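Long-range contacts in uncharacterized protein Dfer_1899 (PDB 5HX0), which is of unknown function but carries a sialidase-type six-bladed beta-propeller fold with BNR-like repeats, consistent with a role in recognising or processing glycans: residues A59-K67 with D126-I137; N264-P272 with P313-V324. One frame throughout, in Å; residues are numbered along the deposited sequence. Where two conformers were deposited one is given.

Interaction 1: residues A59-K67 with D126-I137; sequences AFPSVIKKK and DPCLLQLKDGTI
Ser62, in the conformer given, and the Pro127-Leu129 backbone clasp each other where the innermost strands of two propeller blades run side by side, 12° from parallel. In that conformer Ser62 OG donates to Pro127 O (2.8 Å) from above the carbonyl plane and receives Leu129 N at 2.9 Å. With chi1 at 65°, OG is flanked by both backbone branches and faces the neighbouring strand. The tight part follows: Ile64 lies across Leu129 and Gln131 at about a right angle, CG2 on Leu129 CB at 3.8 Å, while its CD1 meets Ile137 CD1 at 3.6 Å. At the other end Asp126 OD1 stands over one face of the Phe60 ring, 3.2 Å from CD2, and Ala59 CB covers the opposite face; Tyr368, Tyr384 and His91 also meet this ring. A water donates to both Phe60 O and Pro127 O. Toward Lys66 and Lys67 the contact loosens and opens to solvent. There the extended Gln131 side chain spans the gap, NE2 reaching Lys65 O at 2.8 Å with the acceptor close to its amide plane, and OE1 linked through a water to Lys67 N. Lys66 NZ turns away to Gly178 O. The two blades are thus joined without a shared sheet: an amide, water and, in one conformer, a hydroxyl serve the polar backbone around an apolar centre.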
loop_
_atom_site.group_PDB
_atom_site.type_symbol
_atom_site.label_atom_id
_atom_site.label_comp_id
_atom_site.label_asym_id
_atom_site.label_seq_id
_atom_site.Cartn_x
_atom_site.Cartn_y
_atom_site.Cartn_z
ATOM N N ALA A 59 -15.034 4.262 -0.857
ATOM C CA ALA A 59 -16.054 4.458 0.172
ATOM C C ALA A 59 -15.508 5.243 1.361
ATOM O O ALA A 59 -14.302 5.407 1.526
ATOM C CB ALA A 59 -16.618 3.107 0.639
ATOM N N PHE A 60 -16.438 5.713 2.207
ATOM C CA PHE A 60 -16.156 6.289 3.522
ATOM C C PHE A 60 -15.301 7.554 3.412
ATOM O O PHE A 60 -14.145 7.563 3.867
ATOM C CB PHE A 60 -15.449 5.240 4.417
ATOM C CG PHE A 60 -16.063 3.840 4.315
ATOM C CD1 PHE A 60 -17.434 3.655 4.506
ATOM C CD2 PHE A 60 -15.274 2.740 4.012
ATOM C CE1 PHE A 60 -18.023 2.377 4.393
ATOM C CE2 PHE A 60 -15.851 1.449 3.887
ATOM C CZ PHE A 60 -17.224 1.272 4.091
ATOM N N PRO A 61 -15.808 8.633 2.821
ATOM C CA PRO A 61 -14.971 9.828 2.636
ATOM C C PRO A 61 -14.941 10.747 3.852
ATOM O O PRO A 61 -15.855 10.775 4.687
ATOM C CB PRO A 61 -15.639 10.532 1.451
ATOM C CG PRO A 61 -17.158 10.242 1.707
ATOM C CD PRO A 61 -17.166 8.807 2.243
ATOM N N SER A 62 -13.843 11.492 3.968
ATOM C CA SER A 62 -13.831 12.698 4.782
ATOM C C SER A 62 -13.128 13.776 3.971
ATOM O O SER A 62 -12.393 13.485 3.024
ATOM C CB SER A 62 -13.165 12.485 6.152
ATOM O OG SER A 62 -11.801 12.177 6.022
ATOM N N VAL A 63 -13.374 15.030 4.326
ATOM C CA VAL A 63 -12.909 16.123 3.470
ATOM C C VAL A 63 -12.658 17.380 4.293
ATOM O O VAL A 63 -13.388 17.685 5.247
ATOM C CB VAL A 63 -13.910 16.347 2.306
ATOM C CG1 VAL A 63 -15.335 16.600 2.837
ATOM C CG2 VAL A 63 -13.468 17.489 1.413
ATOM N N ILE A 64 -11.582 18.093 3.930
ATOM C CA ILE A 64 -11.186 19.365 4.539
ATOM C C ILE A 64 -10.918 20.343 3.400
ATOM O O ILE A 64 -10.799 19.949 2.240
ATOM C CB ILE A 64 -9.933 19.213 5.419
ATOM C CG1 ILE A 64 -8.800 18.676 4.531
ATOM C CG2 ILE A 64 -10.202 18.227 6.595
ATOM C CD1 ILE A 64 -7.428 18.826 5.092
ATOM N N LYS A 65 -10.833 21.628 3.732
ATOM C CA LYS A 65 -10.388 22.643 2.772
ATOM C C LYS A 65 -9.232 23.410 3.400
ATOM O O LYS A 65 -9.387 23.981 4.480
ATOM C CB LYS A 65 -11.522 23.602 2.374
ATOM C CG LYS A 65 -11.068 24.645 1.346
ATOM C CD LYS A 65 -12.211 25.566 0.884
ATOM C CE LYS A 65 -12.486 26.712 1.863
ATOM N NZ LYS A 65 -13.298 26.358 3.080
ATOM N N LYS A 66 -8.072 23.400 2.743
ATOM C CA LYS A 66 -6.889 24.017 3.330
ATOM C C LYS A 66 -6.938 25.533 3.177
ATOM O O LYS A 66 -7.706 26.075 2.382
ATOM C CB LYS A 66 -5.619 23.484 2.671
ATOM C CG LYS A 66 -5.488 21.975 2.783
ATOM C CD LYS A 66 -4.033 21.539 2.572
ATOM C CE LYS A 66 -3.591 21.781 1.169
ATOM N NZ LYS A 66 -2.134 21.451 0.994
ATOM N N LYS A 67 -6.085 26.213 3.952
ATOM C CA LYS A 67 -6.023 27.673 3.894
ATOM C C LYS A 67 -5.702 28.162 2.483
ATOM O O LYS A 67 -6.210 29.207 2.059
ATOM C CB LYS A 67 -4.982 28.178 4.903
ATOM C CG LYS A 67 -4.979 29.704 5.136
ATOM C CD LYS A 67 -6.091 30.148 6.089
ATOM C CE LYS A 67 -5.860 31.608 6.582
ATOM N NZ LYS A 67 -6.967 31.996 7.559
ATOM N N ASP A 126 -11.935 3.675 6.578
ATOM C CA ASP A 126 -12.568 4.933 6.981
ATOM C C ASP A 126 -11.598 6.043 7.400
ATOM O O ASP A 126 -11.532 6.384 8.589
ATOM C CB ASP A 126 -13.525 4.685 8.152
ATOM C CG ASP A 126 -14.555 3.601 7.863
ATOM O OD1 ASP A 126 -14.292 2.715 7.029
ATOM O OD2 ASP A 126 -15.642 3.630 8.490
ATOM N N PRO A 127 -10.839 6.636 6.487
ATOM C CA PRO A 127 -9.952 7.740 6.894
ATOM C C PRO A 127 -10.779 8.925 7.363
ATOM O O PRO A 127 -11.658 9.404 6.648
ATOM C CB PRO A 127 -9.181 8.077 5.611
ATOM C CG PRO A 127 -10.197 7.682 4.481
ATOM C CD PRO A 127 -10.937 6.478 5.018
ATOM N N CYS A 128 -10.479 9.417 8.559
ATOM C CA CYS A 128 -11.191 10.554 9.120
ATOM C C CYS A 128 -10.214 11.713 9.304
ATOM O O CYS A 128 -9.366 11.671 10.193
ATOM C CB CYS A 128 -11.846 10.138 10.445
ATOM S SG CYS A 128 -13.259 9.066 10.093
ATOM N N LEU A 129 -10.342 12.738 8.470
ATOM C CA LEU A 129 -9.464 13.903 8.489
ATOM C C LEU A 129 -9.932 14.942 9.512
ATOM O O LEU A 129 -11.130 15.231 9.629
ATOM C CB LEU A 129 -9.422 14.545 7.097
ATOM C CG LEU A 129 -8.911 13.707 5.918
ATOM C CD1 LEU A 129 -9.013 14.485 4.580
ATOM C CD2 LEU A 129 -7.463 13.289 6.168
ATOM N N LEU A 130 -8.977 15.514 10.246
ATOM C CA LEU A 130 -9.212 16.726 11.038
ATOM C C LEU A 130 -8.142 17.744 10.664
ATOM O O LEU A 130 -6.951 17.433 10.735
ATOM C CB LEU A 130 -9.139 16.465 12.545
ATOM C CG LEU A 130 -9.298 17.746 13.406
ATOM C CD1 LEU A 130 -10.726 18.334 13.280
ATOM C CD2 LEU A 130 -8.966 17.475 14.870
ATOM N N GLN A 131 -8.548 18.946 10.269
ATOM C CA GLN A 131 -7.591 20.021 10.029
ATOM C C GLN A 131 -7.645 21.003 11.195
ATOM O O GLN A 131 -8.701 21.580 11.459
ATOM C CB GLN A 131 -7.873 20.752 8.720
ATOM C CG GLN A 131 -6.886 21.897 8.470
ATOM C CD GLN A 131 -7.102 22.551 7.131
ATOM O OE1 GLN A 131 -6.215 22.540 6.284
ATOM N NE2 GLN A 131 -8.299 23.090 6.918
ATOM N N LEU A 132 -6.513 21.183 11.888
ATOM C CA LEU A 132 -6.429 22.161 12.967
ATOM C C LEU A 132 -6.327 23.580 12.411
ATOM O O LEU A 132 -5.920 23.796 11.268
ATOM C CB LEU A 132 -5.214 21.890 13.865
ATOM C CG LEU A 132 -5.137 20.469 14.443
ATOM C CD1 LEU A 132 -4.066 20.380 15.537
ATOM C CD2 LEU A 132 -6.496 20.039 14.988
ATOM N N LYS A 133 -6.680 24.560 13.252
ATOM C CA LYS A 133 -6.556 25.958 12.834
ATOM C C LYS A 133 -5.137 26.293 12.396
ATOM O O LYS A 133 -4.945 27.140 11.513
ATOM C CB LYS A 133 -6.972 26.892 13.972
ATOM C CG LYS A 133 -8.351 26.623 14.523
ATOM C CD LYS A 133 -9.396 27.102 13.604
ATOM C CE LYS A 133 -10.717 27.213 14.357
ATOM N NZ LYS A 133 -11.823 27.471 13.402
ATOM N N ASP A 134 -4.136 25.627 12.969
ATOM C CA ASP A 134 -2.759 25.923 12.590
ATOM C C ASP A 134 -2.327 25.160 11.346
ATOM O O ASP A 134 -1.166 25.249 10.948
ATOM C CB ASP A 134 -1.797 25.644 13.762
ATOM C CG ASP A 134 -1.633 24.161 14.081
ATOM O OD1 ASP A 134 -2.021 23.299 13.268
ATOM O OD2 ASP A 134 -1.083 23.856 15.161
ATOM N N GLY A 135 -3.226 24.415 10.726
ATOM C CA GLY A 135 -2.940 23.755 9.472
ATOM C C GLY A 135 -2.513 22.311 9.593
ATOM O O GLY A 135 -2.486 21.610 8.572
ATOM N N THR A 136 -2.174 21.845 10.800
ATOM C CA THR A 136 -1.924 20.423 11.020
ATOM C C THR A 136 -3.112 19.589 10.556
ATOM O O THR A 136 -4.268 19.970 10.758
ATOM C CB THR A 136 -1.675 20.176 12.505
ATOM O OG1 THR A 136 -0.547 20.960 12.927
ATOM C CG2 THR A 136 -1.420 18.694 12.783
ATOM N N ILE A 137 -2.840 18.436 9.944
ATOM C CA ILE A 137 -3.909 17.517 9.546
ATOM C C ILE A 137 -3.692 16.180 10.229
ATOM O O ILE A 137 -2.592 15.619 10.166
ATOM C CB ILE A 137 -3.983 17.333 8.020
ATOM C CG1 ILE A 137 -4.211 18.679 7.321
ATOM C CG2 ILE A 137 -5.109 16.322 7.645
ATOM C CD1 ILE A 137 -3.924 18.633 5.809
HETATM O O HOH W 1 -14.101 7.807 6.715
HETATM O O HOH W 2 -4.241 25.039 5.704
#

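Interaction 2: residues N264-P272 with P313-V324; sequences NEASVYETP and PMHALRLPDNRV
With CG anti to the backbone N in both Tyr269 (chi1 -179°) and Arg318 (chi1 -176°), the two long side chains reach across from neighbouring blades, and a bend at chi3 of Arg318 brings its guanidinium to the end of strand 264-270. Arg318 NE then donates to Tyr269 OH at 2.9 Å, and NH2 donates to Glu270 O at 2.8 Å, the latter acceptor lying near the guanidinium plane. The phenol ring stands steeply to that plane, 73° apart, while Pro272 CG and CD pack over one guanidinium face. Val324 lies against the ring, CG1 over one face and CG2 3.6 Å from Tyr269 CZ. A water accepts from Tyr269 OH and donates to Asn322 O, tying the phenol to the turn. Earlier along the strand, Ser267 OG donates to Met314 O at 2.7 Å and is also hydrogen-bonded to Ala211 N in the loop before strand 213-214. Glu265 OE1 rests on Pro313 CB at 3.3 Å, its carboxylate held by Arg281 and Tyr368. The phenol oxygen thus accepts from arginine and donates to water, while the same guanidinium grips a backbone carbonyl, which probably fixes its orientation at this partly exposed end.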
loop_
_atom_site.group_PDB
_atom_site.type_symbol
_atom_site.label_atom_id
_atom_site.label_comp_id
_atom_site.label_asym_id
_atom_site.label_seq_id
_atom_site.Cartn_x
_atom_site.Cartn_y
_atom_site.Cartn_z
ATOM N N ASN A 264 -21.637 3.095 18.301
ATOM C CA ASN A 264 -20.355 2.891 17.629
ATOM C C ASN A 264 -19.900 4.176 16.946
ATOM O O ASN A 264 -19.238 5.007 17.583
ATOM C CB ASN A 264 -20.410 1.681 16.658
ATOM C CG ASN A 264 -21.706 1.604 15.829
ATOM O OD1 ASN A 264 -22.005 2.504 15.045
ATOM N ND2 ASN A 264 -22.436 0.500 15.956
ATOM N N GLU A 265 -20.252 4.384 15.680
ATOM C CA GLU A 265 -19.707 5.537 14.948
ATOM C C GLU A 265 -20.265 6.850 15.499
ATOM O O GLU A 265 -21.474 6.987 15.697
ATOM C CB GLU A 265 -20.030 5.387 13.461
ATOM C CG GLU A 265 -19.320 4.199 12.914
ATOM C CD GLU A 265 -19.708 3.867 11.499
ATOM O OE1 GLU A 265 -20.759 4.342 11.011
ATOM O OE2 GLU A 265 -18.956 3.109 10.872
ATOM N N ALA A 266 -19.384 7.812 15.766
ATOM C CA ALA A 266 -19.780 9.029 16.466
ATOM C C ALA A 266 -18.977 10.203 15.943
ATOM O O ALA A 266 -17.755 10.097 15.798
ATOM C CB ALA A 266 -19.552 8.882 17.977
ATOM N N SER A 267 -19.655 11.317 15.669
ATOM C CA SER A 267 -18.993 12.593 15.400
ATOM C C SER A 267 -19.192 13.517 16.590
ATOM O O SER A 267 -20.278 13.556 17.174
ATOM C CB SER A 267 -19.546 13.248 14.131
ATOM O OG SER A 267 -19.012 12.623 12.962
ATOM N N VAL A 268 -18.160 14.270 16.947
ATOM C CA VAL A 268 -18.219 15.116 18.130
ATOM C C VAL A 268 -18.173 16.570 17.684
ATOM O O VAL A 268 -17.681 16.892 16.595
ATOM C CB VAL A 268 -17.098 14.777 19.141
ATOM C CG1 VAL A 268 -15.699 15.224 18.631
ATOM C CG2 VAL A 268 -17.433 15.355 20.536
ATOM N N TYR A 269 -18.715 17.452 18.525
ATOM C CA TYR A 269 -18.867 18.860 18.177
ATOM C C TYR A 269 -18.853 19.696 19.457
ATOM O O TYR A 269 -19.361 19.261 20.491
ATOM C CB TYR A 269 -20.180 19.051 17.380
ATOM C CG TYR A 269 -20.423 20.470 16.937
ATOM C CD1 TYR A 269 -19.734 20.995 15.855
ATOM C CD2 TYR A 269 -21.346 21.282 17.601
ATOM C CE1 TYR A 269 -19.931 22.311 15.449
ATOM C CE2 TYR A 269 -21.566 22.608 17.194
ATOM C CZ TYR A 269 -20.836 23.109 16.113
ATOM O OH TYR A 269 -20.994 24.405 15.675
ATOM N N GLU A 270 -18.257 20.884 19.396
ATOM C CA GLU A 270 -18.308 21.826 20.508
ATOM C C GLU A 270 -19.112 23.037 20.079
ATOM O O GLU A 270 -18.829 23.630 19.029
ATOM C CB GLU A 270 -16.908 22.257 20.941
ATOM C CG GLU A 270 -16.885 23.069 22.237
ATOM C CD GLU A 270 -15.494 23.611 22.508
ATOM O OE1 GLU A 270 -15.078 24.563 21.807
ATOM O OE2 GLU A 270 -14.793 23.049 23.370
ATOM N N THR A 271 -20.103 23.413 20.898
ATOM C CA THR A 271 -20.988 24.518 20.553
ATOM C C THR A 271 -20.358 25.849 20.950
ATOM O O THR A 271 -19.390 25.880 21.718
ATOM C CB THR A 271 -22.329 24.354 21.253
ATOM O OG1 THR A 271 -22.149 24.586 22.657
ATOM C CG2 THR A 271 -22.867 22.955 21.019
ATOM N N PRO A 272 -20.884 26.970 20.438
ATOM C CA PRO A 272 -20.313 28.270 20.832
ATOM C C PRO A 272 -20.342 28.506 22.329
ATOM O O PRO A 272 -19.394 29.089 22.869
ATOM C CB PRO A 272 -21.178 29.276 20.062
ATOM C CG PRO A 272 -21.560 28.500 18.777
ATOM C CD PRO A 272 -21.775 27.082 19.259
ATOM N N PRO A 313 -23.947 7.086 9.385
ATOM C CA PRO A 313 -23.485 7.720 10.610
ATOM C C PRO A 313 -23.713 9.227 10.450
ATOM O O PRO A 313 -24.159 9.651 9.381
ATOM C CB PRO A 313 -21.995 7.366 10.649
ATOM C CG PRO A 313 -21.607 7.350 9.177
ATOM C CD PRO A 313 -22.855 6.848 8.428
HETATM N N MSE A 314 -23.394 10.011 11.467
HETATM C CA MSE A 314 -23.659 11.445 11.460
HETATM C C MSE A 314 -22.359 12.242 11.343
HETATM O O MSE A 314 -21.314 11.786 11.814
HETATM C CB MSE A 314 -24.414 11.867 12.740
HETATM C CG MSE A 314 -25.963 11.937 12.588
HETATM SE SE MSE A 314 -26.747 10.203 12.259
HETATM C CE MSE A 314 -26.157 9.179 13.815
ATOM N N HIS A 315 -22.443 13.417 10.708
ATOM C CA HIS A 315 -21.348 14.377 10.630
ATOM C C HIS A 315 -21.907 15.772 10.887
ATOM O O HIS A 315 -22.968 16.110 10.362
ATOM C CB HIS A 315 -20.649 14.368 9.237
ATOM C CG HIS A 315 -19.555 15.381 9.129
ATOM N ND1 HIS A 315 -19.745 16.632 8.574
ATOM C CD2 HIS A 315 -18.280 15.366 9.589
ATOM C CE1 HIS A 315 -18.624 17.328 8.668
ATOM N NE2 HIS A 315 -17.728 16.593 9.301
ATOM N N ALA A 316 -21.205 16.583 11.677
ATOM C CA ALA A 316 -21.669 17.935 11.995
ATOM C C ALA A 316 -20.660 18.963 11.514
ATOM O O ALA A 316 -19.459 18.824 11.768
ATOM C CB ALA A 316 -21.904 18.118 13.496
ATOM N N LEU A 317 -21.160 20.008 10.848
ATOM C CA LEU A 317 -20.355 21.115 10.339
ATOM C C LEU A 317 -20.944 22.434 10.823
ATOM O O LEU A 317 -22.138 22.681 10.633
ATOM C CB LEU A 317 -20.339 21.098 8.804
ATOM C CG LEU A 317 -19.695 22.326 8.145
ATOM C CD1 LEU A 317 -18.198 22.324 8.397
ATOM C CD2 LEU A 317 -19.990 22.354 6.634
ATOM N N ARG A 318 -20.113 23.286 11.432
ATOM C CA ARG A 318 -20.569 24.611 11.836
ATOM C C ARG A 318 -20.644 25.489 10.592
ATOM O O ARG A 318 -19.647 25.632 9.881
ATOM C CB ARG A 318 -19.622 25.224 12.869
ATOM C CG ARG A 318 -20.105 26.575 13.403
ATOM C CD ARG A 318 -19.068 27.210 14.356
ATOM N NE ARG A 318 -19.015 26.471 15.618
ATOM C CZ ARG A 318 -18.412 26.903 16.721
ATOM N NH1 ARG A 318 -17.785 28.077 16.713
ATOM N NH2 ARG A 318 -18.431 26.160 17.829
ATOM N N LEU A 319 -21.812 26.066 10.321
ATOM C CA LEU A 319 -22.009 26.958 9.179
ATOM C C LEU A 319 -21.581 28.381 9.529
ATOM O O LEU A 319 -21.342 28.714 10.687
ATOM C CB LEU A 319 -23.479 26.918 8.760
ATOM C CG LEU A 319 -23.954 25.550 8.275
ATOM C CD1 LEU A 319 -25.471 25.563 8.139
ATOM C CD2 LEU A 319 -23.310 25.243 6.924
ATOM N N PRO A 320 -21.466 29.270 8.542
ATOM C CA PRO A 320 -20.954 30.618 8.846
ATOM C C PRO A 320 -21.811 31.413 9.814
ATOM O O PRO A 320 -21.297 32.356 10.421
ATOM C CB PRO A 320 -20.894 31.280 7.463
ATOM C CG PRO A 320 -20.651 30.099 6.534
ATOM C CD PRO A 320 -21.578 29.056 7.092
ATOM N N ASP A 321 -23.089 31.073 10.003
ATOM C CA ASP A 321 -23.933 31.778 10.955
ATOM C C ASP A 321 -24.066 31.022 12.270
ATOM O O ASP A 321 -24.944 31.345 13.069
ATOM C CB ASP A 321 -25.313 32.051 10.341
ATOM C CG ASP A 321 -26.093 30.776 10.034
ATOM O OD1 ASP A 321 -25.572 29.662 10.273
ATOM O OD2 ASP A 321 -27.235 30.890 9.531
ATOM N N ASN A 322 -23.224 30.011 12.491
ATOM C CA ASN A 322 -23.103 29.174 13.679
ATOM C C ASN A 322 -24.215 28.132 13.790
ATOM O O ASN A 322 -24.163 27.304 14.719
ATOM C CB ASN A 322 -23.044 29.978 14.995
ATOM C CG ASN A 322 -21.730 30.742 15.165
ATOM O OD1 ASN A 322 -20.732 30.441 14.522
ATOM N ND2 ASN A 322 -21.737 31.732 16.045
ATOM N N ARG A 323 -25.196 28.110 12.883
ATOM C CA ARG A 323 -26.047 26.928 12.809
ATOM C C ARG A 323 -25.182 25.729 12.398
ATOM O O ARG A 323 -24.037 25.882 11.977
ATOM C CB ARG A 323 -27.210 27.154 11.833
ATOM C CG ARG A 323 -28.162 28.282 12.257
ATOM C CD ARG A 323 -29.347 28.349 11.324
ATOM N NE ARG A 323 -28.926 28.604 9.951
ATOM C CZ ARG A 323 -29.680 28.348 8.880
ATOM N NH1 ARG A 323 -30.888 27.805 9.018
ATOM N NH2 ARG A 323 -29.210 28.612 7.677
ATOM N N VAL A 324 -25.737 24.522 12.532
ATOM C CA VAL A 324 -24.960 23.291 12.408
ATOM C C VAL A 324 -25.620 22.389 11.373
ATOM O O VAL A 324 -26.781 21.993 11.541
ATOM C CB VAL A 324 -24.837 22.556 13.755
ATOM C CG1 VAL A 324 -24.031 21.261 13.591
ATOM C CG2 VAL A 324 -24.198 23.475 14.802
HETATM O O HOH W 3 -22.223 9.125 13.963
HETATM O O HOH W 4 -18.887 16.806 13.932
HETATM O O HOH W 5 -22.867 25.974 16.481
HETATM O O HOH W 6 -15.832 25.697 19.248
#

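From the N terminus, strand 42-51 joins the sheet of the C-terminal strands; strand 56-65 then opens the next blade. The chain completes that four-stranded sheet before strand 123-131 returns alongside, where interaction 1 closes a loop with 58 residues between its segments. It then finishes the blade begun by strand 123-131 and builds one more before strand 262-270; interaction 2 closes a second loop, of 40 residues, at strand 314-318. The two loops are in series, neither nested nor crossed. Each joins the first strands of consecutive blades around the propeller centre. Their centres lie 14 Å apart, and they meet where Asp126 OD2 comes 4.1 Å from Glu265 OE2; Tyr368, on strand 367-375, touches both contacts.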